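Local coordinates for sensor protein (Geobacter sulfurreducens PCA, PDB 2R78) that probably serves as the sensory PAS domain of a hybrid histidine kinase that passes phosphate from ATP to a protein histidine, at residues Asp35-Pro38 against Ala39-Ser42; Val87-Arg90 against Asn91-Leu95. All coordinates share one frame; numbering follows the deposited sequence.

Contact 1 of 2, residues Asp35-Pro38 against Ala39-Ser42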
ATOM      1  N   ASP B  35       6.324 -12.569   5.574  1.00 19.31           N
ATOM      2  CA  ASP B  35       6.457 -12.139   4.181  1.00 19.26           C
ATOM      3  C   ASP B  35       6.919 -10.695   4.134  1.00 18.19           C
ATOM      4  O   ASP B  35       6.771  -9.952   5.131  1.00 18.02           O
ATOM      5  CB  ASP B  35       5.129 -12.316   3.436  1.00 19.22           C
ATOM      6  CG  ASP B  35       5.288 -12.525   1.936  1.00 20.16           C
ATOM      7  OD1 ASP B  35       6.432 -12.394   1.395  1.00 18.25           O
ATOM      8  OD2 ASP B  35       4.231 -12.812   1.290  1.00 19.64           O
ATOM      9  N   VAL B  36       7.506 -10.318   3.000  1.00 18.56           N
ATOM     10  CA  VAL B  36       8.051  -8.976   2.763  1.00 18.70           C
ATOM     11  C   VAL B  36       7.952  -8.665   1.285  1.00 18.45           C
ATOM     12  O   VAL B  36       8.181  -9.535   0.437  1.00 18.26           O
ATOM     13  CB  VAL B  36       9.542  -8.798   3.190  1.00 20.01           C
ATOM     14  CG1 VAL B  36       9.637  -8.826   4.693  1.00 20.80           C
ATOM     15  CG2 VAL B  36      10.443  -9.835   2.501  1.00 20.73           C
ATOM     16  N   ASN B  37       7.592  -7.430   0.976  1.00 17.73           N
ATOM     17  CA  ASN B  37       7.337  -7.111  -0.420  1.00 17.64           C
ATOM     18  C   ASN B  37       8.585  -6.684  -1.185  1.00 18.20           C
ATOM     19  O   ASN B  37       9.650  -6.438  -0.593  1.00 18.02           O
ATOM     20  CB  ASN B  37       6.181  -6.126  -0.566  1.00 17.18           C
ATOM     21  CG  ASN B  37       6.557  -4.723  -0.284  1.00 18.12           C
ATOM     22  OD1 ASN B  37       7.545  -4.431   0.410  1.00 17.07           O
ATOM     23  ND2 ASN B  37       5.730  -3.811  -0.766  1.00 17.73           N
ATOM     24  N   PRO B  38       8.483  -6.607  -2.511  1.00 19.97           N
ATOM     25  CA  PRO B  38       9.691  -6.222  -3.227  1.00 21.50           C
ATOM     26  C   PRO B  38      10.298  -4.873  -2.800  1.00 22.03           C
ATOM     27  O   PRO B  38      11.536  -4.729  -2.800  1.00 23.54           O
ATOM     28  CB  PRO B  38       9.224  -6.173  -4.683  1.00 21.33           C
ATOM     29  CG  PRO B  38       8.114  -7.165  -4.736  1.00 20.16           C
ATOM     30  CD  PRO B  38       7.389  -6.986  -3.422  1.00 19.75           C
ATOM     31  N   ALA B  39       9.450  -3.900  -2.474  1.00 22.24           N
ATOM     32  CA  ALA B  39       9.925  -2.573  -2.086  1.00 22.78           C
ATOM     33  C   ALA B  39      10.850  -2.645  -0.878  1.00 23.82           C
ATOM     34  O   ALA B  39      11.876  -1.959  -0.867  1.00 24.44           O
ATOM     35  CB  ALA B  39       8.785  -1.618  -1.833  1.00 22.66           C
ATOM     36  N   ILE B  40      10.505  -3.463   0.127  1.00 24.56           N
ATOM     37  CA  ILE B  40      11.391  -3.617   1.305  1.00 25.22           C
ATOM     38  C   ILE B  40      12.703  -4.276   0.960  1.00 27.20           C
ATOM     39  O   ILE B  40      13.779  -3.841   1.404  1.00 27.27           O
ATOM     40  CB  ILE B  40      10.759  -4.443   2.424  1.00 25.04           C
ATOM     41  CG1 ILE B  40       9.729  -3.585   3.133  1.00 24.43           C
ATOM     42  CG2 ILE B  40      11.878  -4.888   3.453  1.00 25.67           C
ATOM     43  CD1 ILE B  40       9.431  -3.979   4.588  1.00 25.42           C
ATOM     44  N   CYS B  41      12.613  -5.358   0.200  1.00 28.90           N
ATOM     45  CA  CYS B  41      13.801  -6.105  -0.197  1.00 30.82           C
ATOM     46  C   CYS B  41      14.774  -5.201  -0.943  1.00 32.25           C
ATOM     47  O   CYS B  41      15.964  -5.185  -0.619  1.00 32.98           O
ATOM     48  CB  CYS B  41      13.392  -7.297  -1.043  1.00 30.24           C
ATOM     49  SG  CYS B  41      12.441  -8.448  -0.090  1.00 28.58           S
ATOM     50  N   SER B  42      14.254  -4.411  -1.880  1.00 33.20           N
ATOM     51  CA  SER B  42      15.078  -3.470  -2.651  1.00 34.60           C
ATOM     52  C   SER B  42      15.652  -2.359  -1.767  1.00 35.65           C
ATOM     53  O   SER B  42      16.855  -2.085  -1.818  1.00 37.12           O
ATOM     54  CB  SER B  42      14.271  -2.861  -3.805  1.00 34.99           C
ATOM     55  OG  SER B  42      13.825  -3.863  -4.702  1.00 35.88           O
TER
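N37 caps helix 38-44 at its N-terminus: it directly precedes the helix, and its OD1 accepts from the backbone N of I40 (3.1 Å, 158° at the hydrogen), which makes it the N-cap. In this PAS domain strand 33-36 gives way, after the single residue N37, to helix 38-44. The bond is not made on a lone pair, since I40 N stands above the carbonyl plane of the N37 amide. CG of N37 lies between its own backbone N and carbonyl carbon (chi1 79°), a torsion that brings OD1 up to I40 N. The same amide is gripped from outside: OD1 also accepts from I24 N, while ND2 donates to the carbonyls of F17 and D22, so bonds at both OD1 and ND2 leave the buried amide little freedom to turn over.

The first helical backbone bond follows, C41 N to N37 O at 3.3 Å and nearly straight. One residue on, P38 O takes two donors: the backbone N of S42 at 2.9 Å, and OG of S42, which donates to P38 O at 3.1 Å from 40° out of the carbonyl plane. P38 itself, without an N-H to offer, suits the first position of the helix.

CG1 of I40, a methylene, rests beside the capping oxygen, 3.6 Å from N37 OD1. Around this polar core the packing is apolar. V36 and I40 both lie on F25 and F51, joining the strand end and the helix to the domain interior. The CG2 methyl of V36 meets SG of C41 at 3.6 Å.

Contact 2 of 2, residues Val87-Arg90 against Asn91-Leu95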
ATOM      1  N   VAL B  87      17.023   1.842  10.836  1.00 16.21           N
ATOM      2  CA  VAL B  87      17.377   0.463  10.471  1.00 17.83           C
ATOM      3  C   VAL B  87      18.852   0.453  10.087  1.00 18.55           C
ATOM      4  O   VAL B  87      19.313   1.364   9.397  1.00 17.41           O
ATOM      5  CB  VAL B  87      16.454  -0.031   9.313  1.00 19.36           C
ATOM      6  CG1 VAL B  87      17.005  -1.250   8.583  1.00 22.21           C
ATOM      7  CG2 VAL B  87      15.054  -0.304   9.876  1.00 20.37           C
ATOM      8  N   TRP B  88      19.568  -0.572  10.568  1.00 18.62           N
ATOM      9  CA  TRP B  88      20.976  -0.796  10.269  1.00 19.17           C
ATOM     10  C   TRP B  88      21.043  -2.174   9.626  1.00 20.53           C
ATOM     11  O   TRP B  88      20.778  -3.193  10.272  1.00 19.75           O
ATOM     12  CB  TRP B  88      21.837  -0.810  11.517  1.00 19.80           C
ATOM     13  CG  TRP B  88      22.033   0.481  12.202  1.00 19.21           C
ATOM     14  CD1 TRP B  88      23.073   1.354  12.033  1.00 20.11           C
ATOM     15  CD2 TRP B  88      21.193   1.049  13.199  1.00 19.13           C
ATOM     16  NE1 TRP B  88      22.935   2.416  12.892  1.00 20.16           N
ATOM     17  CE2 TRP B  88      21.783   2.250  13.614  1.00 19.08           C
ATOM     18  CE3 TRP B  88      20.008   0.648  13.806  1.00 17.87           C
ATOM     19  CZ2 TRP B  88      21.214   3.046  14.599  1.00 20.11           C
ATOM     20  CZ3 TRP B  88      19.448   1.440  14.784  1.00 19.46           C
ATOM     21  CH2 TRP B  88      20.036   2.620  15.165  1.00 20.01           C
ATOM     22  N   THR B  89      21.386  -2.181   8.342  1.00 21.23           N
ATOM     23  CA  THR B  89      21.471  -3.425   7.607  1.00 21.90           C
ATOM     24  C   THR B  89      22.832  -4.136   7.755  1.00 23.00           C
ATOM     25  O   THR B  89      23.820  -3.583   8.259  1.00 21.46           O
ATOM     26  CB  THR B  89      21.235  -3.205   6.137  1.00 22.58           C
ATOM     27  OG1 THR B  89      22.375  -2.575   5.564  1.00 23.25           O
ATOM     28  CG2 THR B  89      19.988  -2.349   5.908  1.00 22.49           C
ATOM     29  N   ARG B  90      22.860  -5.393   7.325  1.00 24.08           N
ATOM     30  CA  ARG B  90      24.033  -6.232   7.596  1.00 26.19           C
ATOM     31  C   ARG B  90      25.254  -5.779   6.772  1.00 25.82           C
ATOM     32  O   ARG B  90      26.406  -6.133   7.090  1.00 24.89           O
ATOM     33  CB  ARG B  90      23.707  -7.700   7.319  1.00 26.59           C
ATOM     34  CG  ARG B  90      23.418  -7.939   5.881  1.00 29.30           C
ATOM     35  CD  ARG B  90      23.164  -9.376   5.566  1.00 30.58           C
ATOM     36  NE  ARG B  90      23.131  -9.488   4.112  1.00 33.11           N
ATOM     37  CZ  ARG B  90      22.092  -9.926   3.409  1.00 36.36           C
ATOM     38  NH1 ARG B  90      22.168  -9.948   2.082  1.00 37.55           N
ATOM     39  NH2 ARG B  90      20.996 -10.354   4.019  1.00 37.95           N
ATOM     40  N   ASN B  91      25.005  -4.998   5.715  1.00 26.10           N
ATOM     41  CA  ASN B  91      26.079  -4.499   4.884  1.00 28.02           C
ATOM     42  C   ASN B  91      26.545  -3.111   5.295  1.00 27.93           C
ATOM     43  O   ASN B  91      27.325  -2.499   4.570  1.00 28.48           O
ATOM     44  CB  ASN B  91      25.637  -4.447   3.420  1.00 29.45           C
ATOM     45  CG  ASN B  91      24.945  -3.167   3.078  1.00 34.48           C
ATOM     46  OD1 ASN B  91      25.243  -2.526   2.051  1.00 41.03           O
ATOM     47  ND2 ASN B  91      24.022  -2.758   3.934  1.00 38.37           N
ATOM     48  N   GLY B  92      26.029  -2.580   6.409  1.00 27.80           N
ATOM     49  CA  GLY B  92      26.485  -1.294   6.939  1.00 28.16           C
ATOM     50  C   GLY B  92      25.603  -0.091   6.624  1.00 28.46           C
ATOM     51  O   GLY B  92      25.888   1.015   7.053  1.00 29.09           O
ATOM     52  N   ASP B  93      24.527  -0.287   5.881  1.00 28.11           N
ATOM     53  CA  ASP B  93      23.665   0.842   5.543  1.00 28.08           C
ATOM     54  C   ASP B  93      22.776   1.246   6.734  1.00 27.55           C
ATOM     55  O   ASP B  93      22.538   0.449   7.637  1.00 25.87           O
ATOM     56  CB  ASP B  93      22.848   0.507   4.284  1.00 28.83           C
ATOM     57  CG  ASP B  93      23.747   0.319   3.048  1.00 33.07           C
ATOM     58  OD1 ASP B  93      24.772   1.032   2.969  1.00 36.47           O
ATOM     59  OD2 ASP B  93      23.432  -0.527   2.178  1.00 38.55           O
ATOM     60  N   GLN B  94      22.326   2.496   6.722  1.00 27.34           N
ATOM     61  CA  GLN B  94      21.442   3.039   7.754  1.00 27.69           C
ATOM     62  C   GLN B  94      20.334   3.834   7.060  1.00 26.44           C
ATOM     63  O   GLN B  94      20.609   4.628   6.170  1.00 26.62           O
ATOM     64  CB  GLN B  94      22.251   3.945   8.674  1.00 27.93           C
ATOM     65  CG  GLN B  94      21.554   4.428   9.920  1.00 28.53           C
ATOM     66  CD  GLN B  94      22.470   5.278  10.828  1.00 30.16           C
ATOM     67  OE1 GLN B  94      23.689   5.057  10.909  1.00 34.64           O
ATOM     68  NE2 GLN B  94      21.883   6.232  11.521  1.00 31.52           N
ATOM     69  N   LEU B  95      19.084   3.592   7.428  1.00 24.91           N
ATOM     70  CA  LEU B  95      17.994   4.410   6.935  1.00 24.02           C
ATOM     71  C   LEU B  95      16.976   4.592   8.025  1.00 21.64           C
ATOM     72  O   LEU B  95      16.859   3.751   8.908  1.00 20.60           O
ATOM     73  CB  LEU B  95      17.320   3.818   5.713  1.00 24.92           C
ATOM     74  CG  LEU B  95      16.789   2.392   5.724  1.00 27.78           C
ATOM     75  CD1 LEU B  95      15.887   2.141   4.494  1.00 29.07           C
ATOM     76  CD2 LEU B  95      17.943   1.407   5.741  1.00 30.29           C
TER
HETATM   77  O   HOH W   1      24.469  -1.043   9.265  1.00 25.03           O
HETATM   78  O   HOH W   2      21.918  -3.303   2.809  1.00 34.43           O
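V87 and L95 form an antiparallel hydrogen-bonded pair, with V87 N to L95 O at 2.7 Å and L95 N to V87 O at 3.0 Å. The next pair, W88 with Q94, is non-hydrogen-bonded, and its CA atoms close to 4.6 Å. T89 N then donates to D93 O, and a type I turn from T89 to G92 is shut by G92 N on T89 O at 3.1 Å. At the backbone angles of G92 a CB would jam against the preceding carbonyl O, which calls for glycine. A water donates to both T89 O and D93 O, bridging the two arms.

These bonds define the beta hairpin of strands 81-88 and 94-103 in the PAS sheet. On one face, CG1 of V87 lies 4.0 Å from CD2 of L95. On the other, Q94 runs extended alongside W88, its CG over one face of the indole, offset toward the rim, 4.1 Å from the centroid of the five-membered ring and 24° off the normal, a CH-pi contact; the amide plane is turned 41° from the ring. R61 adds a cation-pi contact to the indole. An alanine in place of W88 would probably leave CG of Q94 without the ring face it rests on and R61 without its cation-pi partner. Within the turn, R90 NH1 forms a salt bridge with E50 OE1.

In the fold
Both contacts are local elements of one PAS fold and reach the same antiparallel sheet, from strands at its two outer edges within the chain: contact 1 leaves strand 33-36, contact 2 turns the chain between 81-88 and 94-103. Their centres are 15 Å apart and their nearest atoms about 7 Å, so they do not touch. Contact 1 lies nearer the middle of the chain, its centre 9 Å from the chain centre against 16 Å for the surface hairpin. Helix 48-51 is a common neighbour: F51 packs on 35-42, and E50 pairs with R90. Bound acetate, probably from crystallisation, lies about 4 Å from the I40 side chain and about 5 Å from that of V87.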